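Long-range contacts in peptide ABC transporter, peptide-binding protein (Thermus thermophilus, PDB 2D5W), which binds oligopeptides, here crystallised with a pentapeptide, and probably hands them to an ABC transporter for uptake into the cell: residues 6-11 against 245-250; 145-150 against 473-478; 347-352 against 546-551; 482-487 against 514-519; 559-564 against 583-588. All coordinates share one frame; numbering follows the deposited sequence.

Contact 1: 6-11 against 245-250; sequences NSLVIG and QKVVYR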
# COMPACT_ATOMS: atom_id res chain seq x y z
N ASN A 6 28.96 -10.44 -6.06
CA ASN A 6 27.68 -10.78 -6.68
C ASN A 6 26.51 -10.57 -5.73
O ASN A 6 25.72 -11.48 -5.47
CB ASN A 6 27.72 -12.24 -7.15
CG ASN A 6 26.74 -12.51 -8.26
OD1 ASN A 6 26.05 -11.60 -8.72
ND2 ASN A 6 26.67 -13.76 -8.70
N SER A 7 26.39 -9.34 -5.22
CA SER A 7 25.32 -8.99 -4.30
C SER A 7 24.58 -7.73 -4.74
O SER A 7 25.02 -7.02 -5.65
CB SER A 7 25.88 -8.78 -2.90
OG SER A 7 26.80 -7.70 -2.88
N LEU A 8 23.46 -7.47 -4.08
CA LEU A 8 22.62 -6.31 -4.37
C LEU A 8 22.20 -5.61 -3.08
O LEU A 8 21.47 -6.17 -2.27
CB LEU A 8 21.38 -6.76 -5.13
CG LEU A 8 20.26 -5.72 -5.34
CD1 LEU A 8 20.78 -4.56 -6.17
CD2 LEU A 8 19.08 -6.38 -6.03
N VAL A 9 22.68 -4.38 -2.88
CA VAL A 9 22.33 -3.60 -1.70
C VAL A 9 21.29 -2.56 -2.10
O VAL A 9 21.54 -1.73 -2.98
CB VAL A 9 23.57 -2.89 -1.10
CG1 VAL A 9 23.16 -2.01 0.07
CG2 VAL A 9 24.59 -3.93 -0.65
N ILE A 10 20.13 -2.62 -1.47
CA ILE A 10 19.03 -1.72 -1.75
C ILE A 10 18.78 -0.79 -0.56
O ILE A 10 18.67 -1.24 0.58
CB ILE A 10 17.74 -2.52 -2.04
CG1 ILE A 10 17.97 -3.45 -3.23
CG2 ILE A 10 16.58 -1.58 -2.31
CD1 ILE A 10 16.86 -4.45 -3.47
N GLY A 11 18.70 0.51 -0.84
CA GLY A 11 18.47 1.48 0.22
C GLY A 11 17.01 1.87 0.35
O GLY A 11 16.33 2.13 -0.65
N GLN A 245 23.40 -13.27 -5.70
CA GLN A 245 23.23 -14.36 -4.75
C GLN A 245 22.84 -13.89 -3.36
O GLN A 245 22.46 -14.70 -2.51
CB GLN A 245 24.53 -15.17 -4.67
CG GLN A 245 24.95 -15.79 -6.00
CD GLN A 245 23.90 -16.72 -6.57
OE1 GLN A 245 23.45 -17.66 -5.90
NE2 GLN A 245 23.50 -16.48 -7.81
N LYS A 246 22.96 -12.59 -3.13
CA LYS A 246 22.62 -11.99 -1.85
C LYS A 246 21.97 -10.65 -2.11
O LYS A 246 22.40 -9.91 -2.99
CB LYS A 246 23.87 -11.78 -0.99
CG LYS A 246 24.52 -13.05 -0.48
CD LYS A 246 25.66 -12.72 0.47
CE LYS A 246 26.30 -13.99 1.03
NZ LYS A 246 27.42 -13.67 1.96
N VAL A 247 20.92 -10.35 -1.35
CA VAL A 247 20.21 -9.07 -1.45
C VAL A 247 20.09 -8.54 -0.04
O VAL A 247 19.61 -9.23 0.86
CB VAL A 247 18.79 -9.23 -2.03
CG1 VAL A 247 18.08 -7.88 -2.04
CG2 VAL A 247 18.85 -9.81 -3.43
N VAL A 248 20.54 -7.30 0.16
CA VAL A 248 20.47 -6.69 1.47
C VAL A 248 19.76 -5.35 1.41
O VAL A 248 20.13 -4.47 0.62
CB VAL A 248 21.88 -6.44 2.06
CG1 VAL A 248 21.77 -5.72 3.41
CG2 VAL A 248 22.61 -7.76 2.22
N TYR A 249 18.72 -5.20 2.22
CA TYR A 249 18.00 -3.94 2.31
C TYR A 249 18.61 -3.21 3.50
O TYR A 249 18.72 -3.77 4.59
CB TYR A 249 16.52 -4.17 2.58
CG TYR A 249 15.65 -4.15 1.35
CD1 TYR A 249 14.89 -3.02 1.02
CD2 TYR A 249 15.59 -5.25 0.50
CE1 TYR A 249 14.09 -3.00 -0.11
CE2 TYR A 249 14.79 -5.24 -0.63
CZ TYR A 249 14.04 -4.11 -0.94
OH TYR A 249 13.25 -4.12 -2.06
N ARG A 250 19.04 -1.97 3.28
CA ARG A 250 19.62 -1.14 4.33
C ARG A 250 18.60 -0.05 4.62
O ARG A 250 18.11 0.61 3.71
CB ARG A 250 20.93 -0.51 3.87
CG ARG A 250 22.13 -1.44 3.94
CD ARG A 250 23.39 -0.71 3.54
NE ARG A 250 23.62 0.48 4.34
CZ ARG A 250 24.54 1.40 4.07
NH1 ARG A 250 24.68 2.46 4.86
NH2 ARG A 250 25.32 1.27 3.00
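Ile10 and Tyr249 form the dense part of this parallel strand pair: the two side chains run alongside each other in the same direction. The CG2 methyl of Ile10 sits over one ring face of Tyr249, displaced toward the rim, 4.0 Å from the centroid, a CH-pi contact. The other branch reaches the same ring, CD1 of Ile10 lying 3.6 Å from CE2 of Tyr249 and also touching CG1 of Val247. With CG1 beside the backbone N (chi1 -59°), Ile10 can set both branches against the aromatic ring. Helix 31-40 covers this side, and its Glu35 takes the hydroxyl of Tyr249 in a hydrogen bond. On the other face, which carries Val9, Val248 and Arg250, packing is sparser. There CG1 of Val9 meets CD of Arg250 at 3.7 Å, while the guanidinium runs on to Ser266 and the extended chain of Lys246 leads off to solvent. Between the faces a ladder alternates from strand to strand: Leu8 N to Lys246 O, Val248 N to Leu8 O at 2.8 Å, Ile10 N to Val248 O, and Arg250 N to Ile10 O. Ahead of it, Gln245 N gives Asn6 O an almost straight bond (174°). The chemistry is two-sided: an apolar, aromatic-lined face turned to the helix, a mixed face toward water, and a regular backbone ladder that joins the N-terminal strand to the middle of a five-stranded mixed sheet.

Contact 2: 145-150 against 473-478; sequences YYYDTY and QEDGSL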
# COMPACT_ATOMS: atom_id res chain seq x y z
N TYR A 145 -15.78 -9.08 -10.21
CA TYR A 145 -15.48 -7.66 -10.42
C TYR A 145 -14.57 -7.55 -11.64
O TYR A 145 -13.88 -8.50 -12.00
CB TYR A 145 -14.78 -7.06 -9.20
CG TYR A 145 -15.67 -6.85 -7.99
CD1 TYR A 145 -15.17 -6.24 -6.84
CD2 TYR A 145 -17.01 -7.26 -7.99
CE1 TYR A 145 -15.98 -6.03 -5.72
CE2 TYR A 145 -17.82 -7.06 -6.88
CZ TYR A 145 -17.30 -6.45 -5.75
OH TYR A 145 -18.12 -6.26 -4.66
N TYR A 146 -14.56 -6.38 -12.26
CA TYR A 146 -13.78 -6.16 -13.47
C TYR A 146 -12.29 -6.41 -13.36
O TYR A 146 -11.63 -6.68 -14.36
CB TYR A 146 -14.02 -4.73 -13.98
CG TYR A 146 -13.22 -3.66 -13.27
CD1 TYR A 146 -12.02 -3.19 -13.79
CD2 TYR A 146 -13.67 -3.12 -12.06
CE1 TYR A 146 -11.27 -2.22 -13.13
CE2 TYR A 146 -12.93 -2.15 -11.39
CZ TYR A 146 -11.73 -1.71 -11.93
OH TYR A 146 -10.99 -0.75 -11.27
N TYR A 147 -11.75 -6.33 -12.15
CA TYR A 147 -10.32 -6.50 -11.93
C TYR A 147 -9.87 -7.84 -11.36
O TYR A 147 -8.69 -8.01 -11.05
CB TYR A 147 -9.81 -5.38 -11.01
CG TYR A 147 -10.48 -5.30 -9.65
CD1 TYR A 147 -10.54 -6.40 -8.79
CD2 TYR A 147 -11.00 -4.09 -9.18
CE1 TYR A 147 -11.08 -6.30 -7.51
CE2 TYR A 147 -11.54 -3.98 -7.90
CZ TYR A 147 -11.58 -5.09 -7.07
OH TYR A 147 -12.09 -4.98 -5.80
N ASP A 148 -10.77 -8.80 -11.23
CA ASP A 148 -10.41 -10.09 -10.64
C ASP A 148 -9.31 -10.89 -11.34
O ASP A 148 -8.64 -11.71 -10.70
CB ASP A 148 -11.66 -10.94 -10.45
CG ASP A 148 -12.54 -10.42 -9.32
OD1 ASP A 148 -13.74 -10.78 -9.28
OD2 ASP A 148 -12.04 -9.66 -8.46
N THR A 149 -9.09 -10.66 -12.63
CA THR A 149 -8.05 -11.39 -13.35
C THR A 149 -6.71 -10.65 -13.32
O THR A 149 -5.71 -11.16 -13.80
CB THR A 149 -8.42 -11.65 -14.83
OG1 THR A 149 -8.56 -10.40 -15.51
CG2 THR A 149 -9.71 -12.45 -14.93
N TYR A 150 -6.71 -9.44 -12.75
CA TYR A 150 -5.49 -8.63 -12.68
C TYR A 150 -4.47 -9.19 -11.69
O TYR A 150 -4.76 -9.35 -10.51
CB TYR A 150 -5.83 -7.20 -12.24
CG TYR A 150 -6.69 -6.38 -13.18
CD1 TYR A 150 -6.97 -5.04 -12.89
CD2 TYR A 150 -7.24 -6.93 -14.34
CE1 TYR A 150 -7.76 -4.27 -13.72
CE2 TYR A 150 -8.05 -6.15 -15.19
CZ TYR A 150 -8.30 -4.83 -14.86
OH TYR A 150 -9.10 -4.04 -15.67
N GLN A 473 -6.53 -2.61 -9.23
CA GLN A 473 -7.79 -3.11 -8.70
C GLN A 473 -8.49 -2.01 -7.92
O GLN A 473 -8.73 -2.12 -6.72
CB GLN A 473 -7.54 -4.33 -7.81
CG GLN A 473 -6.84 -5.47 -8.53
CD GLN A 473 -6.86 -6.76 -7.74
OE1 GLN A 473 -6.58 -6.77 -6.54
NE2 GLN A 473 -7.20 -7.86 -8.40
N GLU A 474 -8.82 -0.93 -8.63
CA GLU A 474 -9.49 0.22 -8.02
C GLU A 474 -10.98 -0.02 -7.82
O GLU A 474 -11.71 -0.32 -8.77
CB GLU A 474 -9.26 1.46 -8.89
CG GLU A 474 -9.88 2.74 -8.34
CD GLU A 474 -9.35 3.12 -6.96
OE1 GLU A 474 -8.11 3.21 -6.80
OE2 GLU A 474 -10.16 3.32 -6.03
N ASP A 475 -11.43 0.12 -6.58
CA ASP A 475 -12.84 -0.08 -6.24
C ASP A 475 -13.38 1.04 -5.35
O ASP A 475 -14.53 0.99 -4.92
CB ASP A 475 -13.03 -1.42 -5.53
CG ASP A 475 -11.97 -1.68 -4.48
OD1 ASP A 475 -11.52 -0.71 -3.84
OD2 ASP A 475 -11.60 -2.85 -4.28
N GLY A 476 -12.55 2.04 -5.07
CA GLY A 476 -12.97 3.14 -4.21
C GLY A 476 -13.17 2.69 -2.77
O GLY A 476 -13.70 3.45 -1.96
N SER A 477 -12.73 1.48 -2.44
CA SER A 477 -12.90 0.95 -1.09
C SER A 477 -12.23 1.78 0.01
O SER A 477 -12.61 1.67 1.17
CB SER A 477 -12.42 -0.50 -1.01
OG SER A 477 -11.04 -0.61 -1.27
N LEU A 478 -11.25 2.61 -0.35
CA LEU A 478 -10.61 3.46 0.65
C LEU A 478 -11.63 4.43 1.24
O LEU A 478 -11.44 4.94 2.34
CB LEU A 478 -9.48 4.29 0.01
CG LEU A 478 -8.15 3.59 -0.30
CD1 LEU A 478 -7.21 4.58 -0.98
CD2 LEU A 478 -7.54 3.07 0.99
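Two loops meet here without strand pairing: 145-150 is folded into two overlapping type I turns, Tyr145 to Asp148 and Tyr147 to Tyr150, and comes nearest to 473-478 where CA of Tyr147 lies 5.3 Å from CA of Gln473. The ring of Tyr147 carries the contact. CB of Gln473 sits over the centre of one face, 3.6 Å from the centroid, and CB of Tyr145 lies against the opposite face. The extended glutamine chain crosses the tyrosine side chain at about a right angle, its amide plane 42° from the ring, and NE2 donates to Tyr147 O at 3.0 Å. That donor stands above the carbonyl plane, while Tyr150 N reaches the same oxygen from the other side, which gives the turn carbonyl two bonds. At the far end of the ring, OH of Tyr147 donates to OD2 of Asp475 at 2.7 Å on the anti lone pair. OD1 of that carboxylate accepts both N and OG of Ser477. Tyr146 uses its hydroxyl differently, giving a 2.6 Å bond to Glu474 O in the carbonyl plane, on a lone pair. Glu474 OE2 is held in turn by Gly476 N and the indole of Trp355. The carboxylate of Asp475 thus ties the tyrosine turns to an Asx turn (OD1 with Ser477 N), a junction of two long loops that leads on to Leu478 beside the bound peptide.

Contact 3: 347-352 against 546-551; sequences GLQPVA and PLYFRA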
# COMPACT_ATOMS: atom_id res chain seq x y z
N GLY A 347 6.63 21.95 -9.82
CA GLY A 347 5.35 21.53 -10.37
C GLY A 347 5.32 20.18 -11.06
O GLY A 347 4.27 19.79 -11.58
N LEU A 348 6.43 19.46 -11.05
CA LEU A 348 6.51 18.17 -11.72
C LEU A 348 5.66 17.07 -11.07
O LEU A 348 5.36 16.06 -11.70
CB LEU A 348 7.97 17.76 -11.88
CG LEU A 348 8.74 18.74 -12.78
CD1 LEU A 348 10.21 18.37 -12.83
CD2 LEU A 348 8.13 18.74 -14.18
N GLN A 349 5.31 17.26 -9.80
CA GLN A 349 4.41 16.34 -9.10
C GLN A 349 3.24 17.29 -8.90
O GLN A 349 3.29 18.19 -8.05
CB GLN A 349 5.00 15.85 -7.78
CG GLN A 349 6.07 14.78 -8.00
CD GLN A 349 6.50 14.07 -6.73
OE1 GLN A 349 6.72 12.85 -6.74
NE2 GLN A 349 6.65 14.81 -5.64
N PRO A 350 2.17 17.13 -9.70
CA PRO A 350 0.99 17.99 -9.65
C PRO A 350 0.04 17.86 -8.48
O PRO A 350 -0.12 16.79 -7.90
CB PRO A 350 0.29 17.65 -10.96
CG PRO A 350 0.51 16.17 -11.05
CD PRO A 350 1.98 16.03 -10.67
N VAL A 351 -0.60 18.97 -8.15
CA VAL A 351 -1.58 19.00 -7.09
C VAL A 351 -2.68 18.02 -7.49
O VAL A 351 -3.08 17.96 -8.66
CB VAL A 351 -2.19 20.41 -6.93
CG1 VAL A 351 -3.34 20.39 -5.94
CG2 VAL A 351 -1.11 21.39 -6.48
N ALA A 352 -3.16 17.25 -6.51
CA ALA A 352 -4.21 16.27 -6.72
C ALA A 352 -5.52 16.82 -6.16
O ALA A 352 -5.53 17.50 -5.14
CB ALA A 352 -3.85 14.97 -6.01
N PRO A 546 -6.65 15.85 -0.57
CA PRO A 546 -5.68 15.43 -1.58
C PRO A 546 -4.55 16.45 -1.67
O PRO A 546 -4.81 17.66 -1.65
CB PRO A 546 -6.52 15.37 -2.86
CG PRO A 546 -7.48 16.52 -2.66
CD PRO A 546 -7.87 16.41 -1.20
N LEU A 547 -3.31 15.98 -1.76
CA LEU A 547 -2.18 16.91 -1.86
C LEU A 547 -1.57 16.89 -3.26
O LEU A 547 -1.71 17.85 -4.02
CB LEU A 547 -1.13 16.61 -0.79
CG LEU A 547 -1.58 16.83 0.66
CD1 LEU A 547 -0.40 16.61 1.60
CD2 LEU A 547 -2.14 18.24 0.83
N TYR A 548 -0.89 15.80 -3.62
CA TYR A 548 -0.28 15.70 -4.95
C TYR A 548 -0.02 14.26 -5.37
O TYR A 548 0.02 13.36 -4.53
CB TYR A 548 1.03 16.51 -5.02
CG TYR A 548 2.05 16.22 -3.93
CD1 TYR A 548 2.06 16.95 -2.74
CD2 TYR A 548 3.02 15.24 -4.11
CE1 TYR A 548 3.02 16.69 -1.75
CE2 TYR A 548 3.98 14.98 -3.14
CZ TYR A 548 3.97 15.71 -1.96
OH TYR A 548 4.93 15.44 -1.01
N PHE A 549 0.14 14.05 -6.67
CA PHE A 549 0.42 12.73 -7.21
C PHE A 549 1.93 12.63 -7.39
O PHE A 549 2.57 13.53 -7.92
CB PHE A 549 -0.28 12.53 -8.56
CG PHE A 549 -1.78 12.53 -8.47
CD1 PHE A 549 -2.44 11.57 -7.70
CD2 PHE A 549 -2.53 13.47 -9.16
CE1 PHE A 549 -3.84 11.56 -7.63
CE2 PHE A 549 -3.92 13.46 -9.10
CZ PHE A 549 -4.57 12.51 -8.33
N ARG A 550 2.50 11.51 -6.95
CA ARG A 550 3.94 11.30 -6.98
C ARG A 550 4.49 10.38 -8.05
O ARG A 550 3.78 9.55 -8.62
CB ARG A 550 4.40 10.78 -5.62
CG ARG A 550 4.21 11.77 -4.49
CD ARG A 550 4.37 11.14 -3.13
NE ARG A 550 5.66 10.47 -2.96
CZ ARG A 550 6.07 9.93 -1.82
NH1 ARG A 550 7.25 9.33 -1.75
NH2 ARG A 550 5.28 9.99 -0.75
N ALA A 551 5.78 10.55 -8.30
CA ALA A 551 6.55 9.71 -9.22
C ALA A 551 7.73 9.28 -8.35
O ALA A 551 8.30 10.10 -7.62
CB ALA A 551 7.04 10.52 -10.41
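Ala352 and Phe549 form the apolar centre: CB of Ala352 lies over one face of the ring, offset toward its rim and 3.5 Å from the centroid, with CE2 the nearest ring atom. CB of Pro546 closes on the same methyl at 4.1 Å. Trp303, Ala357 and Pro358 also touch the phenyl ring. Outward from this core the backbones bridge once, at Val351 and Tyr548. Phe549 N donates to Pro350 O at 3.0 Å. The bond from Ala352 N to Leu547 O is nearly straight at the hydrogen but comes from well above the carbonyl plane (53°), where the strand is kinked by a classic bulge, Leu547 and Tyr548 both facing Glu304. At the polar edge Gln349, its chain extended beyond CG, reaches over to the strand with its amide. OE1 accepts Ala551 N at 2.9 Å and rests against CB of Arg550, while NE2 approaches the ring of Tyr548 obliquely, 3.7 Å from CE2. Shortening Gln349 to an alanine is likely to leave Ala551 N without this acceptor and open a gap beside Tyr548 and Arg550. Arg550 directs its guanidinium to Glu304 in a salt bridge. In effect a side-chain amide takes over as acceptor from the loop backbone, so that three hydrogen bonds fasten the non-strand segment 347-352 to strand 546-551 although only one residue pair bridges.

Contact 4: 482-487 against 514-519; sequences KNLNTG and LTSQAV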
# COMPACT_ATOMS: atom_id res chain seq x y z
N LYS A 482 -19.65 0.88 3.07
CA LYS A 482 -20.04 -0.50 2.85
C LYS A 482 -20.11 -0.82 1.36
O LYS A 482 -20.56 0.00 0.56
CB LYS A 482 -21.40 -0.77 3.49
CG LYS A 482 -21.94 -2.18 3.27
CD LYS A 482 -23.37 -2.31 3.76
CE LYS A 482 -23.51 -1.98 5.23
NZ LYS A 482 -24.92 -2.07 5.69
N ASN A 483 -19.66 -2.01 0.98
CA ASN A 483 -19.76 -2.43 -0.40
C ASN A 483 -21.14 -3.07 -0.45
O ASN A 483 -21.43 -4.02 0.29
CB ASN A 483 -18.69 -3.45 -0.77
CG ASN A 483 -18.80 -3.91 -2.21
OD1 ASN A 483 -19.79 -4.52 -2.60
ND2 ASN A 483 -17.79 -3.59 -3.01
N LEU A 484 -22.01 -2.54 -1.31
CA LEU A 484 -23.38 -3.03 -1.41
C LEU A 484 -23.56 -4.41 -2.04
O LEU A 484 -24.63 -5.02 -1.90
CB LEU A 484 -24.24 -2.01 -2.16
CG LEU A 484 -24.22 -0.60 -1.57
CD1 LEU A 484 -25.20 0.28 -2.33
CD2 LEU A 484 -24.58 -0.64 -0.10
N ASN A 485 -22.54 -4.91 -2.71
CA ASN A 485 -22.65 -6.22 -3.33
C ASN A 485 -22.44 -7.35 -2.33
O ASN A 485 -23.01 -8.43 -2.49
CB ASN A 485 -21.62 -6.37 -4.45
CG ASN A 485 -21.68 -5.23 -5.43
OD1 ASN A 485 -22.76 -4.79 -5.82
ND2 ASN A 485 -20.52 -4.74 -5.85
N THR A 486 -21.64 -7.08 -1.31
CA THR A 486 -21.34 -8.09 -0.29
C THR A 486 -21.79 -7.69 1.10
O THR A 486 -21.84 -8.53 2.00
CB THR A 486 -19.82 -8.35 -0.23
OG1 THR A 486 -19.14 -7.10 -0.03
CG2 THR A 486 -19.33 -8.99 -1.52
N GLY A 487 -22.12 -6.42 1.28
CA GLY A 487 -22.54 -5.94 2.58
C GLY A 487 -21.36 -5.75 3.53
O GLY A 487 -21.55 -5.49 4.71
N LEU A 514 -22.55 4.04 -6.17
CA LEU A 514 -21.84 4.24 -7.43
C LEU A 514 -20.64 3.32 -7.58
O LEU A 514 -20.47 2.67 -8.61
CB LEU A 514 -21.41 5.70 -7.57
CG LEU A 514 -22.53 6.71 -7.77
CD1 LEU A 514 -22.01 8.11 -7.50
CD2 LEU A 514 -23.09 6.60 -9.19
N THR A 515 -19.79 3.27 -6.55
CA THR A 515 -18.60 2.43 -6.60
C THR A 515 -18.91 0.94 -6.56
O THR A 515 -18.23 0.15 -7.21
CB THR A 515 -17.61 2.79 -5.45
OG1 THR A 515 -18.28 2.75 -4.19
CG2 THR A 515 -17.03 4.19 -5.66
N SER A 516 -19.94 0.55 -5.82
CA SER A 516 -20.32 -0.85 -5.75
C SER A 516 -20.82 -1.32 -7.11
O SER A 516 -20.61 -2.46 -7.50
CB SER A 516 -21.41 -1.08 -4.70
OG SER A 516 -20.91 -0.83 -3.40
N GLN A 517 -21.50 -0.44 -7.85
CA GLN A 517 -21.99 -0.80 -9.17
C GLN A 517 -20.84 -0.77 -10.18
O GLN A 517 -20.73 -1.65 -11.04
CB GLN A 517 -23.08 0.16 -9.63
CG GLN A 517 -23.73 -0.28 -10.93
CD GLN A 517 -24.72 0.72 -11.48
OE1 GLN A 517 -25.51 1.30 -10.73
NE2 GLN A 517 -24.70 0.92 -12.79
N ALA A 518 -19.99 0.24 -10.06
CA ALA A 518 -18.87 0.41 -10.98
C ALA A 518 -17.95 -0.80 -11.07
O ALA A 518 -17.49 -1.14 -12.16
CB ALA A 518 -18.07 1.64 -10.61
N VAL A 519 -17.66 -1.44 -9.95
CA VAL A 519 -16.76 -2.58 -9.97
C VAL A 519 -17.37 -3.79 -10.68
O VAL A 519 -16.65 -4.71 -11.07
CB VAL A 519 -16.30 -3.00 -8.55
CG1 VAL A 519 -15.48 -1.88 -7.92
CG2 VAL A 519 -17.49 -3.35 -7.68
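An Asx turn in the loop that precedes helix 509-518 lies at this contact: OD1 of Asn483 accepts Asn485 N at 2.8 Å, and with this curl of 482-487 Leu484 and Asn485 meet Ser516 on the helix. Leu484 N donates to OG of Ser516 at 2.9 Å, with an N-H...O angle of 161°. This hydroxyl, beside its own backbone N (chi1 -66°), also hydrogen-bonds Asp512 O one turn back, and so links loop to helix. CB of Leu484 lies alongside the same OG at 3.7 Å. Next to it, ND2 of Asn485 gives a nearly straight bond (171°) to Ser516 O at 2.8 Å; the acceptor lies in the plane of the asparagine amide. The same ND2 rests against CG2 of Val519 at 3.8 Å and also hydrogen-bonds the hydroxyl of Tyr145. One serine is therefore gripped twice, at its side-chain hydroxyl and at its carbonyl on helix 509-518, by a loop in which Asn485 gives its amide to the helix and Asn483 makes the Asx turn.

Contact 5: 559-564 against 583-588; sequences GLVNYV and GWESRG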
# COMPACT_ATOMS: atom_id res chain seq x y z
N GLY A 559 25.59 -1.00 -14.63
CA GLY A 559 25.97 -2.40 -14.67
C GLY A 559 24.89 -3.33 -14.13
O GLY A 559 24.88 -4.51 -14.44
N LEU A 560 23.98 -2.79 -13.32
CA LEU A 560 22.90 -3.60 -12.75
C LEU A 560 21.75 -3.62 -13.74
O LEU A 560 21.22 -2.58 -14.10
CB LEU A 560 22.42 -3.01 -11.42
CG LEU A 560 21.36 -3.85 -10.69
CD1 LEU A 560 22.01 -5.12 -10.15
CD2 LEU A 560 20.75 -3.05 -9.55
N VAL A 561 21.35 -4.81 -14.18
CA VAL A 561 20.25 -4.90 -15.13
C VAL A 561 19.02 -5.62 -14.59
O VAL A 561 19.10 -6.44 -13.66
CB VAL A 561 20.67 -5.59 -16.45
CG1 VAL A 561 21.67 -4.71 -17.20
CG2 VAL A 561 21.26 -6.96 -16.17
N ASN A 562 17.89 -5.26 -15.19
CA ASN A 562 16.58 -5.80 -14.89
C ASN A 562 15.94 -5.31 -13.59
O ASN A 562 14.88 -5.80 -13.19
CB ASN A 562 16.61 -7.33 -14.96
CG ASN A 562 17.01 -7.81 -16.34
OD1 ASN A 562 16.72 -7.17 -17.35
ND2 ASN A 562 17.69 -8.96 -16.40
N TYR A 563 16.58 -4.35 -12.93
CA TYR A 563 16.04 -3.74 -11.72
C TYR A 563 15.23 -2.59 -12.32
O TYR A 563 15.68 -1.45 -12.37
CB TYR A 563 17.15 -3.19 -10.83
CG TYR A 563 16.67 -2.71 -9.48
CD1 TYR A 563 16.57 -3.58 -8.40
CD2 TYR A 563 16.26 -1.39 -9.29
CE1 TYR A 563 16.08 -3.16 -7.16
CE2 TYR A 563 15.76 -0.95 -8.07
CZ TYR A 563 15.67 -1.84 -7.01
OH TYR A 563 15.17 -1.42 -5.80
N VAL A 564 14.02 -2.92 -12.77
CA VAL A 564 13.15 -1.98 -13.46
C VAL A 564 11.75 -1.93 -12.86
O VAL A 564 11.21 -2.96 -12.45
CB VAL A 564 13.06 -2.36 -14.95
CG1 VAL A 564 12.05 -1.49 -15.69
CG2 VAL A 564 14.44 -2.25 -15.59
N GLY A 583 20.69 -8.75 -11.98
CA GLY A 583 22.10 -9.08 -11.85
C GLY A 583 23.04 -8.11 -12.52
O GLY A 583 22.62 -7.14 -13.14
N TRP A 584 24.33 -8.41 -12.39
CA TRP A 584 25.38 -7.58 -12.95
C TRP A 584 25.78 -8.08 -14.34
O TRP A 584 26.09 -9.26 -14.51
CB TRP A 584 26.59 -7.60 -12.01
CG TRP A 584 26.26 -7.09 -10.64
CD1 TRP A 584 26.04 -7.84 -9.51
CD2 TRP A 584 26.06 -5.73 -10.26
NE1 TRP A 584 25.71 -7.01 -8.46
CE2 TRP A 584 25.72 -5.71 -8.89
CE3 TRP A 584 26.14 -4.51 -10.95
CZ2 TRP A 584 25.45 -4.53 -8.20
CZ3 TRP A 584 25.88 -3.33 -10.26
CH2 TRP A 584 25.54 -3.35 -8.90
N GLU A 585 25.79 -7.18 -15.31
CA GLU A 585 26.16 -7.58 -16.67
C GLU A 585 27.56 -8.19 -16.76
O GLU A 585 27.78 -9.10 -17.55
CB GLU A 585 26.04 -6.39 -17.63
CG GLU A 585 24.65 -5.80 -17.68
CD GLU A 585 24.46 -4.81 -18.82
OE1 GLU A 585 23.97 -5.21 -19.89
OE2 GLU A 585 24.82 -3.62 -18.64
N SER A 586 28.49 -7.70 -15.94
CA SER A 586 29.85 -8.22 -15.97
C SER A 586 29.93 -9.64 -15.42
O SER A 586 30.97 -10.30 -15.55
CB SER A 586 30.80 -7.29 -15.21
OG SER A 586 30.49 -7.25 -13.83
N ARG A 587 28.84 -10.10 -14.82
CA ARG A 587 28.74 -11.46 -14.29
C ARG A 587 28.04 -12.33 -15.33
O ARG A 587 27.93 -13.55 -15.18
CB ARG A 587 27.93 -11.48 -12.99
CG ARG A 587 28.72 -11.13 -11.75
CD ARG A 587 29.43 -12.36 -11.22
NE ARG A 587 30.23 -12.05 -10.03
CZ ARG A 587 30.84 -12.96 -9.28
NH1 ARG A 587 31.54 -12.59 -8.22
NH2 ARG A 587 30.73 -14.25 -9.59
N GLY A 588 27.56 -11.70 -16.39
CA GLY A 588 26.87 -12.44 -17.44
C GLY A 588 25.37 -12.26 -17.42
O GLY A 588 24.67 -12.83 -18.26
O HOH W 1 28.27 -5.31 -14.12
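The indole of Trp584 has Leu560 on one face: CD1 stands over the centre of the six-membered ring, 3.9 Å from its centroid, a CH-pi contact only 7° off the normal. CB of Leu560 meets CZ3 of the same ring at 3.7 Å. The backbone comes close too, C of Gly559 obliquely and N of Leu560 each 3.6 Å from CE3 of Trp584. Leu560 turns CG away from its own backbone N (chi1 -175°), which lays CD1 over the indole, whose NE1 hydrogen-bonds Ser7 O. With the indole cut back to an alanine here, Leu560 would probably lose its cover and Ser7 O its N-H donor. The backbones run antiparallel: Val561 and Gly583 exchange two bonds, 2.9 Å from Val561 N to Gly583 O and a longer 3.3 Å from Gly583 N to Val561 O. Glu585 N closes on Gly559 O at 3.0 Å. A water accepts from Ser586 N and donates weakly to that same Gly559 oxygen. The contact thus combines a two-stranded backbone ladder with a leucine-on-indole CH-pi contact, buried on the indole side and wet near Ser586.

How the contacts relate
Contacts 1 and 5 sit together, centres about 13 Å apart, although 6-11 lies near the start of the chain and 583-588 nearly closes it; Leu8 packs on Leu560 between them. Contacts 2 and 4 form a second cluster, about 11 Å between centres, across the chain's centre from contact 1; Tyr146 N bonds Val519 O. Contact 3 lies apart, its centre about 23 Å from that of contact 2 and about 31 Å from that of contact 1, on strand 544-557, which is followed directly by strand 560-561 of contact 5. Contact 2 alternates with contacts 1 and 3 along the chain, so sequence-distant pieces interlace to build the peptide-binding protein.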